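Local coordinates for sensor protein (Geobacter sulfurreducens PCA, PDB 2R78), which probably acts as a sensor histidine kinase that transfers phosphate from ATP to a protein histidine, this chain being a PAS domain of it, at residues I44-D49 with W88-D93. Numbering follows the deposited sequence.
Sequences IGYTRD and WTRNGD
Thr89 meets Ile44 and Tyr46 where a hairpin loop of this PAS domain, between the antiparallel strands 81-88 and 94-103, rests against the turn joining helices 38-44 and 48-51. A type I beta turn from Thr89 to Gly92, closed by Gly92 N bonding to Thr89 O, shapes the loop; Gly45, with positive phi, ends the facing helix in a Schellman motif. The methyl CG2 of Thr89 lies beside the backbone N, anti to the carbonyl carbon, and packs on Ile44 CB at 3.7 Å. Next, Arg90 grips Tyr46 twice. Its backbone N donates to Tyr46 OH (2.8 Å, 145° at the hydrogen), arriving at the ring edge and in its plane. Its side chain, with CG set between the backbone N and the carbonyl carbon (chi1 65°) and extended from there to NE, runs back along the tyrosine so that the guanidinium lies flat on the ring. Planes only 19° apart and CZ 4.3 Å from the ring centroid identify a cation-pi stack, with NH2 over the ring centre; Ile44 CD1 covers the opposite face, nearer the rim. Glu50 forms a salt bridge with Arg90 NH1, which should help hold the guanidinium in place. Replacing Tyr46 by an alanine would probably leave Arg90 N without its acceptor and the guanidinium without the surface it stacks on. Beyond the turn, Asp93 joins through a water that donates to its OD2 at 3.2 Å and to Ile44 O at 2.6 Å.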
loop_
_atom_site.group_PDB
_atom_site.type_symbol
_atom_site.label_atom_id
_atom_site.label_comp_id
_atom_site.label_asym_id
_atom_site.label_seq_id
_atom_site.Cartn_x
_atom_site.Cartn_y
_atom_site.Cartn_z
ATOM N N ILE B 44 9.247 -8.224 11.269
ATOM C CA ILE B 44 10.287 -8.225 12.309
ATOM C C ILE B 44 9.832 -8.872 13.650
ATOM O O ILE B 44 10.580 -8.892 14.631
ATOM C CB ILE B 44 10.834 -6.793 12.522
ATOM C CG1 ILE B 44 9.835 -5.889 13.233
ATOM C CG2 ILE B 44 11.200 -6.145 11.180
ATOM C CD1 ILE B 44 10.355 -4.498 13.413
ATOM N N GLY B 45 8.627 -9.424 13.693
ATOM C CA GLY B 45 8.092 -10.038 14.919
ATOM C C GLY B 45 8.012 -9.110 16.131
ATOM O O GLY B 45 8.222 -9.548 17.272
ATOM N N TYR B 46 7.727 -7.827 15.892
ATOM C CA TYR B 46 7.488 -6.854 16.964
ATOM C C TYR B 46 5.996 -6.657 17.101
ATOM O O TYR B 46 5.256 -6.820 16.126
ATOM C CB TYR B 46 8.077 -5.482 16.626
ATOM C CG TYR B 46 9.563 -5.310 16.840
ATOM C CD1 TYR B 46 10.435 -6.392 16.764
ATOM C CD2 TYR B 46 10.100 -4.050 17.084
ATOM C CE1 TYR B 46 11.793 -6.229 16.942
ATOM C CE2 TYR B 46 11.461 -3.879 17.261
ATOM C CZ TYR B 46 12.304 -4.982 17.172
ATOM O OH TYR B 46 13.660 -4.854 17.350
ATOM N N THR B 47 5.556 -6.274 18.295
ATOM C CA THR B 47 4.187 -5.811 18.463
ATOM C C THR B 47 4.158 -4.336 18.089
ATOM O O THR B 47 5.192 -3.664 18.096
ATOM C CB THR B 47 3.654 -5.958 19.912
ATOM O OG1 THR B 47 4.275 -4.984 20.764
ATOM C CG2 THR B 47 3.876 -7.377 20.442
ATOM N N ARG B 48 2.960 -3.842 17.783
ATOM C CA ARG B 48 2.741 -2.429 17.510
ATOM C C ARG B 48 3.260 -1.525 18.640
ATOM O O ARG B 48 3.891 -0.513 18.382
ATOM C CB ARG B 48 1.237 -2.166 17.242
ATOM C CG ARG B 48 0.904 -0.768 16.750
ATOM C CD ARG B 48 -0.595 -0.623 16.366
ATOM N NE ARG B 48 -0.982 0.769 16.128
ATOM C CZ ARG B 48 -1.173 1.678 17.090
ATOM N NH1 ARG B 48 -1.056 1.356 18.376
ATOM N NH2 ARG B 48 -1.495 2.930 16.774
ATOM N N ASP B 49 3.007 -1.895 19.896
ATOM C CA ASP B 49 3.445 -1.072 21.029
ATOM C C ASP B 49 4.956 -0.987 21.186
ATOM O O ASP B 49 5.486 0.042 21.576
ATOM C CB ASP B 49 2.825 -1.611 22.329
ATOM C CG ASP B 49 1.324 -1.523 22.310
ATOM O OD1 ASP B 49 0.804 -0.648 21.570
ATOM O OD2 ASP B 49 0.661 -2.331 23.007
ATOM N N TRP B 88 18.312 -4.433 11.831
ATOM C CA TRP B 88 18.781 -5.398 12.815
ATOM C C TRP B 88 17.797 -5.312 13.973
ATOM O O TRP B 88 17.716 -4.294 14.668
ATOM C CB TRP B 88 20.164 -5.065 13.339
ATOM C CG TRP B 88 21.289 -5.246 12.403
ATOM C CD1 TRP B 88 22.088 -6.349 12.280
ATOM C CD2 TRP B 88 21.781 -4.289 11.473
ATOM N NE1 TRP B 88 23.065 -6.115 11.343
ATOM C CE2 TRP B 88 22.890 -4.857 10.832
ATOM C CE3 TRP B 88 21.411 -2.993 11.134
ATOM C CZ2 TRP B 88 23.615 -4.167 9.869
ATOM C CZ3 TRP B 88 22.134 -2.312 10.179
ATOM C CH2 TRP B 88 23.208 -2.892 9.554
ATOM N N THR B 89 17.044 -6.393 14.155
ATOM C CA THR B 89 16.056 -6.435 15.212
ATOM C C THR B 89 16.632 -6.868 16.576
ATOM O O THR B 89 17.767 -7.351 16.696
ATOM C CB THR B 89 14.938 -7.383 14.873
ATOM O OG1 THR B 89 15.400 -8.724 14.999
ATOM C CG2 THR B 89 14.423 -7.135 13.454
ATOM N N ARG B 90 15.830 -6.664 17.616
ATOM C CA ARG B 90 16.342 -6.846 18.979
ATOM C C ARG B 90 16.594 -8.334 19.292
ATOM O O ARG B 90 17.322 -8.671 20.248
ATOM C CB ARG B 90 15.373 -6.236 19.992
ATOM C CG ARG B 90 14.065 -6.943 20.000
ATOM C CD ARG B 90 13.120 -6.415 21.028
ATOM N NE ARG B 90 11.994 -7.339 21.077
ATOM C CZ ARG B 90 10.730 -7.009 20.832
ATOM N NH1 ARG B 90 9.792 -7.950 20.872
ATOM N NH2 ARG B 90 10.400 -5.753 20.565
ATOM N N ASN B 91 15.994 -9.223 18.493
ATOM C CA ASN B 91 16.179 -10.645 18.685
ATOM C C ASN B 91 17.291 -11.217 17.819
ATOM O O ASN B 91 17.436 -12.435 17.753
ATOM C CB ASN B 91 14.885 -11.396 18.366
ATOM C CG ASN B 91 14.763 -11.734 16.915
ATOM O OD1 ASN B 91 14.433 -12.878 16.543
ATOM N ND2 ASN B 91 15.043 -10.759 16.066
ATOM N N GLY B 92 18.034 -10.362 17.107
ATOM C CA GLY B 92 19.187 -10.805 16.321
ATOM C C GLY B 92 18.950 -10.977 14.825
ATOM O O GLY B 92 19.864 -11.312 14.088
ATOM N N ASP B 93 17.734 -10.750 14.358
ATOM C CA ASP B 93 17.461 -10.921 12.934
ATOM C C ASP B 93 18.003 -9.736 12.114
ATOM O O ASP B 93 18.215 -8.649 12.646
ATOM C CB ASP B 93 15.955 -11.146 12.722
ATOM C CG ASP B 93 15.473 -12.456 13.370
ATOM O OD1 ASP B 93 16.265 -13.423 13.371
ATOM O OD2 ASP B 93 14.324 -12.511 13.871
HETATM O O HOH W 1 12.840 -10.026 15.290
#